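Local coordinates for septation protein imp2 (Schizosaccharomyces pombe, PDB 5C1F) that binds membrane phospholipids through its F-BAR domain, linking cytoskeleton to membrane, and is required for normal septation and medial-ring disassembly, at residues 7-20 and 200-212. Numbering follows the deposited sequence.
Sequences SFSNYFWGANDEGY and WTNEWRSTCDKLQ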
loop_
_atom_site.group_PDB
_atom_site.type_symbol
_atom_site.label_atom_id
_atom_site.label_comp_id
_atom_site.label_asym_id
_atom_site.label_seq_id
_atom_site.Cartn_x
_atom_site.Cartn_y
_atom_site.Cartn_z
ATOM N N SER A 7 -5.525 -16.166 42.493
ATOM C CA SER A 7 -5.878 -14.791 42.143
ATOM C C SER A 7 -4.921 -13.771 42.751
ATOM O O SER A 7 -4.067 -14.121 43.565
ATOM C CB SER A 7 -7.307 -14.486 42.595
ATOM O OG SER A 7 -7.438 -14.634 43.998
ATOM N N PHE A 8 -5.075 -12.508 42.354
ATOM C CA PHE A 8 -4.269 -11.419 42.906
ATOM C C PHE A 8 -4.487 -11.287 44.413
ATOM O O PHE A 8 -3.597 -10.853 45.146
ATOM C CB PHE A 8 -4.602 -10.085 42.226
ATOM C CG PHE A 8 -4.008 -9.922 40.851
ATOM C CD1 PHE A 8 -3.540 -11.013 40.135
ATOM C CD2 PHE A 8 -3.909 -8.664 40.278
ATOM C CE1 PHE A 8 -2.996 -10.851 38.873
ATOM C CE2 PHE A 8 -3.363 -8.496 39.017
ATOM C CZ PHE A 8 -2.907 -9.590 38.315
ATOM N N SER A 9 -5.684 -11.659 44.858
ATOM C CA SER A 9 -6.069 -11.553 46.260
ATOM C C SER A 9 -5.167 -12.367 47.177
ATOM O O SER A 9 -4.844 -11.934 48.281
ATOM C CB SER A 9 -7.517 -12.006 46.450
ATOM O OG SER A 9 -8.405 -11.243 45.658
ATOM N N ASN A 10 -4.765 -13.546 46.716
ATOM C CA ASN A 10 -4.052 -14.491 47.568
ATOM C C ASN A 10 -2.553 -14.557 47.310
ATOM O O ASN A 10 -1.834 -15.272 48.006
ATOM C CB ASN A 10 -4.647 -15.892 47.408
ATOM C CG ASN A 10 -6.078 -15.975 47.891
ATOM O OD1 ASN A 10 -6.507 -15.181 48.728
ATOM N ND2 ASN A 10 -6.825 -16.942 47.371
ATOM N N TYR A 11 -2.076 -13.821 46.313
ATOM C CA TYR A 11 -0.692 -13.983 45.889
ATOM C C TYR A 11 0.072 -12.671 45.755
ATOM O O TYR A 11 1.149 -12.639 45.160
ATOM C CB TYR A 11 -0.643 -14.753 44.564
ATOM C CG TYR A 11 -0.949 -16.228 44.721
ATOM C CD1 TYR A 11 -2.260 -16.682 44.794
ATOM C CD2 TYR A 11 0.074 -17.164 44.802
ATOM C CE1 TYR A 11 -2.544 -18.027 44.944
ATOM C CE2 TYR A 11 -0.202 -18.513 44.950
ATOM C CZ TYR A 11 -1.513 -18.938 45.021
ATOM O OH TYR A 11 -1.796 -20.278 45.167
ATOM N N PHE A 12 -0.467 -11.594 46.317
ATOM C CA PHE A 12 0.243 -10.321 46.280
ATOM C C PHE A 12 0.261 -9.638 47.635
ATOM O O PHE A 12 -0.202 -8.509 47.788
ATOM C CB PHE A 12 -0.361 -9.405 45.220
ATOM C CG PHE A 12 0.068 -9.753 43.827
ATOM C CD1 PHE A 12 1.295 -9.327 43.343
ATOM C CD2 PHE A 12 -0.736 -10.531 43.014
ATOM C CE1 PHE A 12 1.703 -9.657 42.064
ATOM C CE2 PHE A 12 -0.333 -10.864 41.733
ATOM C CZ PHE A 12 0.888 -10.426 41.258
ATOM N N TRP A 13 0.817 -10.339 48.615
ATOM C CA TRP A 13 1.007 -9.787 49.945
ATOM C C TRP A 13 2.496 -9.592 50.209
ATOM O O TRP A 13 3.185 -8.923 49.438
ATOM C CB TRP A 13 0.369 -10.694 50.999
ATOM C CG TRP A 13 -1.117 -10.810 50.834
ATOM C CD1 TRP A 13 -1.792 -11.766 50.134
ATOM C CD2 TRP A 13 -2.110 -9.923 51.363
ATOM N NE1 TRP A 13 -3.146 -11.536 50.202
ATOM C CE2 TRP A 13 -3.366 -10.410 50.950
ATOM C CE3 TRP A 13 -2.059 -8.769 52.150
ATOM C CZ2 TRP A 13 -4.559 -9.782 51.296
ATOM C CZ3 TRP A 13 -3.244 -8.147 52.493
ATOM C CH2 TRP A 13 -4.479 -8.653 52.066
ATOM N N GLY A 14 2.994 -10.185 51.289
ATOM C CA GLY A 14 4.384 -10.018 51.671
ATOM C C GLY A 14 4.500 -9.250 52.970
ATOM O O GLY A 14 3.615 -8.465 53.313
ATOM N N ALA A 15 5.597 -9.468 53.690
ATOM C CA ALA A 15 5.763 -8.905 55.027
ATOM C C ALA A 15 5.945 -7.387 55.016
ATOM O O ALA A 15 5.812 -6.738 56.053
ATOM C CB ALA A 15 6.940 -9.569 55.729
ATOM N N ASN A 16 6.251 -6.823 53.852
ATOM C CA ASN A 16 6.437 -5.378 53.738
ATOM C C ASN A 16 5.566 -4.760 52.649
ATOM O O ASN A 16 5.947 -3.759 52.038
ATOM C CB ASN A 16 7.906 -5.050 53.470
ATOM C CG ASN A 16 8.826 -5.568 54.558
ATOM O OD1 ASN A 16 8.980 -4.942 55.608
ATOM N ND2 ASN A 16 9.451 -6.714 54.310
ATOM N N ASP A 17 4.397 -5.358 52.425
ATOM C CA ASP A 17 3.464 -4.910 51.393
ATOM C C ASP A 17 4.127 -4.868 50.022
ATOM O O ASP A 17 3.981 -3.896 49.281
ATOM C CB ASP A 17 2.892 -3.534 51.739
ATOM C CG ASP A 17 2.324 -3.475 53.142
ATOM O OD1 ASP A 17 1.963 -4.541 53.685
ATOM O OD2 ASP A 17 2.239 -2.362 53.698
ATOM N N GLU A 18 4.863 -5.927 49.697
ATOM C CA GLU A 18 5.550 -6.026 48.416
ATOM C C GLU A 18 4.559 -5.991 47.258
ATOM O O GLU A 18 4.797 -5.330 46.249
ATOM C CB GLU A 18 6.393 -7.304 48.354
ATOM C CG GLU A 18 7.737 -7.217 49.073
ATOM C CD GLU A 18 7.643 -7.464 50.573
ATOM O OE1 GLU A 18 6.522 -7.441 51.126
ATOM O OE2 GLU A 18 8.700 -7.688 51.201
ATOM N N GLY A 19 3.446 -6.701 47.414
ATOM C CA GLY A 19 2.391 -6.702 46.416
ATOM C C GLY A 19 1.786 -5.330 46.195
ATOM O O GLY A 19 1.352 -5.010 45.091
ATOM N N TYR A 20 1.759 -4.520 47.249
ATOM C CA TYR A 20 1.209 -3.173 47.162
ATOM C C TYR A 20 2.031 -2.305 46.225
ATOM O O TYR A 20 1.500 -1.715 45.289
ATOM C CB TYR A 20 1.140 -2.521 48.545
ATOM C CG TYR A 20 0.736 -1.058 48.512
ATOM C CD1 TYR A 20 -0.590 -0.686 48.336
ATOM C CD2 TYR A 20 1.682 -0.052 48.666
ATOM C CE1 TYR A 20 -0.964 0.648 48.310
ATOM C CE2 TYR A 20 1.318 1.284 48.641
ATOM C CZ TYR A 20 -0.004 1.628 48.462
ATOM O OH TYR A 20 -0.368 2.957 48.437
ATOM N N TRP A 200 -7.204 -2.806 56.265
ATOM C CA TRP A 200 -6.231 -2.908 55.184
ATOM C C TRP A 200 -6.359 -4.220 54.415
ATOM O O TRP A 200 -6.326 -4.232 53.186
ATOM C CB TRP A 200 -4.810 -2.770 55.729
ATOM C CG TRP A 200 -3.778 -3.237 54.757
ATOM C CD1 TRP A 200 -3.032 -4.375 54.838
ATOM C CD2 TRP A 200 -3.397 -2.591 53.539
ATOM N NE1 TRP A 200 -2.199 -4.472 53.750
ATOM C CE2 TRP A 200 -2.405 -3.389 52.937
ATOM C CE3 TRP A 200 -3.795 -1.412 52.902
ATOM C CZ2 TRP A 200 -1.804 -3.044 51.728
ATOM C CZ3 TRP A 200 -3.198 -1.073 51.702
ATOM C CH2 TRP A 200 -2.213 -1.886 51.128
ATOM N N THR A 201 -6.494 -5.319 55.151
ATOM C CA THR A 201 -6.634 -6.643 54.556
ATOM C C THR A 201 -7.846 -6.715 53.631
ATOM O O THR A 201 -7.763 -7.255 52.526
ATOM C CB THR A 201 -6.754 -7.733 55.643
ATOM O OG1 THR A 201 -5.515 -7.838 56.357
ATOM C CG2 THR A 201 -7.088 -9.083 55.026
ATOM N N ASN A 202 -8.964 -6.153 54.078
ATOM C CA ASN A 202 -10.185 -6.148 53.279
ATOM C C ASN A 202 -10.089 -5.243 52.059
ATOM O O ASN A 202 -10.577 -5.584 50.983
ATOM C CB ASN A 202 -11.378 -5.724 54.136
ATOM C CG ASN A 202 -12.049 -6.898 54.820
ATOM O OD1 ASN A 202 -12.138 -7.989 54.256
ATOM N ND2 ASN A 202 -12.526 -6.680 56.040
ATOM N N GLU A 203 -9.457 -4.087 52.232
ATOM C CA GLU A 203 -9.388 -3.090 51.173
ATOM C C GLU A 203 -8.415 -3.508 50.077
ATOM O O GLU A 203 -8.685 -3.317 48.892
ATOM C CB GLU A 203 -8.985 -1.732 51.748
ATOM C CG GLU A 203 -9.747 -0.567 51.148
ATOM C CD GLU A 203 -11.245 -0.694 51.345
ATOM O OE1 GLU A 203 -11.679 -0.941 52.490
ATOM O OE2 GLU A 203 -11.989 -0.557 50.349
ATOM N N TRP A 204 -7.285 -4.083 50.475
ATOM C CA TRP A 204 -6.297 -4.540 49.509
ATOM C C TRP A 204 -6.826 -5.739 48.739
ATOM O O TRP A 204 -6.513 -5.914 47.561
ATOM C CB TRP A 204 -4.974 -4.889 50.193
ATOM C CG TRP A 204 -3.924 -5.368 49.235
ATOM C CD1 TRP A 204 -3.296 -6.579 49.245
ATOM C CD2 TRP A 204 -3.390 -4.650 48.115
ATOM N NE1 TRP A 204 -2.398 -6.656 48.209
ATOM C CE2 TRP A 204 -2.435 -5.482 47.501
ATOM C CE3 TRP A 204 -3.621 -3.380 47.576
ATOM C CZ2 TRP A 204 -1.717 -5.092 46.372
ATOM C CZ3 TRP A 204 -2.905 -2.992 46.458
ATOM C CH2 TRP A 204 -1.967 -3.845 45.867
ATOM N N ARG A 205 -7.628 -6.565 49.404
ATOM C CA ARG A 205 -8.312 -7.662 48.729
ATOM C C ARG A 205 -9.216 -7.120 47.630
ATOM O O ARG A 205 -9.190 -7.598 46.499
ATOM C CB ARG A 205 -9.134 -8.491 49.718
ATOM C CG ARG A 205 -10.366 -9.127 49.088
ATOM C CD ARG A 205 -11.152 -9.958 50.085
ATOM N NE ARG A 205 -12.482 -10.297 49.585
ATOM C CZ ARG A 205 -12.723 -11.193 48.632
ATOM N NH1 ARG A 205 -11.721 -11.844 48.055
ATOM N NH2 ARG A 205 -13.968 -11.433 48.248
ATOM N N SER A 206 -10.015 -6.115 47.978
ATOM C CA SER A 206 -10.926 -5.484 47.034
ATOM C C SER A 206 -10.153 -4.854 45.882
ATOM O O SER A 206 -10.552 -4.956 44.721
ATOM C CB SER A 206 -11.781 -4.431 47.745
ATOM O OG SER A 206 -12.595 -3.727 46.826
ATOM N N THR A 207 -9.038 -4.213 46.215
ATOM C CA THR A 207 -8.183 -3.576 45.219
ATOM C C THR A 207 -7.544 -4.611 44.298
ATOM O O THR A 207 -7.441 -4.399 43.091
ATOM C CB THR A 207 -7.076 -2.731 45.885
ATOM O OG1 THR A 207 -7.673 -1.759 46.752
ATOM C CG2 THR A 207 -6.239 -2.018 44.837
ATOM N N CYS A 208 -7.116 -5.732 44.872
ATOM C CA CYS A 208 -6.500 -6.801 44.090
ATOM C C CYS A 208 -7.473 -7.374 43.065
ATOM O O CYS A 208 -7.081 -7.696 41.941
ATOM C CB CYS A 208 -5.989 -7.915 45.005
ATOM S SG CYS A 208 -4.432 -7.532 45.837
ATOM N N ASP A 209 -8.738 -7.502 43.454
ATOM C CA ASP A 209 -9.771 -7.964 42.535
ATOM C C ASP A 209 -9.897 -7.012 41.351
ATOM O O ASP A 209 -9.934 -7.442 40.200
ATOM C CB ASP A 209 -11.120 -8.106 43.250
ATOM C CG ASP A 209 -11.227 -9.393 44.051
ATOM O OD1 ASP A 209 -10.563 -10.386 43.681
ATOM O OD2 ASP A 209 -11.981 -9.414 45.047
ATOM N N LYS A 210 -9.950 -5.716 41.644
ATOM C CA LYS A 210 -10.055 -4.693 40.609
ATOM C C LYS A 210 -8.805 -4.643 39.739
ATOM O O LYS A 210 -8.892 -4.421 38.530
ATOM C CB LYS A 210 -10.309 -3.320 41.234
ATOM C CG LYS A 210 -11.656 -3.196 41.920
ATOM C CD LYS A 210 -11.868 -1.800 42.478
ATOM C CE LYS A 210 -13.199 -1.698 43.201
ATOM N NZ LYS A 210 -13.345 -0.397 43.910
ATOM N N LEU A 211 -7.645 -4.850 40.356
ATOM C CA LEU A 211 -6.384 -4.849 39.624
ATOM C C LEU A 211 -6.275 -6.073 38.727
ATOM O O LEU A 211 -5.683 -6.010 37.650
ATOM C CB LEU A 211 -5.200 -4.788 40.589
ATOM C CG LEU A 211 -4.999 -3.428 41.261
ATOM C CD1 LEU A 211 -3.861 -3.474 42.264
ATOM C CD2 LEU A 211 -4.746 -2.357 40.213
ATOM N N GLN A 212 -6.853 -7.186 39.167
ATOM C CA GLN A 212 -6.871 -8.395 38.352
ATOM C C GLN A 212 -7.831 -8.233 37.178
ATOM O O GLN A 212 -7.573 -8.731 36.084
ATOM C CB GLN A 212 -7.258 -9.615 39.186
ATOM C CG GLN A 212 -7.237 -10.917 38.402
ATOM C CD GLN A 212 -7.467 -12.127 39.280
ATOM O OE1 GLN A 212 -7.408 -12.037 40.505
ATOM N NE2 GLN A 212 -7.733 -13.271 38.657
#
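W204 stands at the centre of this contact, touching W13 by its edge and Y20 by a face, and shows how one indole can join a loop to a long helix by hydrogen bond and ring contact together. With CG anti to the backbone N (chi1 180°), its ring projects from helix 162-252 into the loop, where NE1 donates to F12 O, 2.9 Å away and close to the indole plane. The same edge presents CD1 to the face of W13, 3.6 Å from CZ3, in a T-shaped pair with planes at 76°. Y20 makes two offset edge-to-face pairs, its edge toward W204 and its face toward the edge of W200, whose CH2 is 3.4 Å from Y20 CD1. Farther along, F8 N gives a nearly straight bond to Q212 OE1 (3.0 Å), arriving from above the amide plane, while Q212 CB lies over the F8 ring; E216 holds NE2 of the same amide. The S9, R205 and D209 side is more polar and partly exposed, and Q300 and R301 of the second subunit bind R205 and D209. The aromatic cluster and the F8-Q212 pair join the N-terminal segment and the start of helix 18-59 to helix 162-252 in the elongated helical bundle typical of F-BAR dimers.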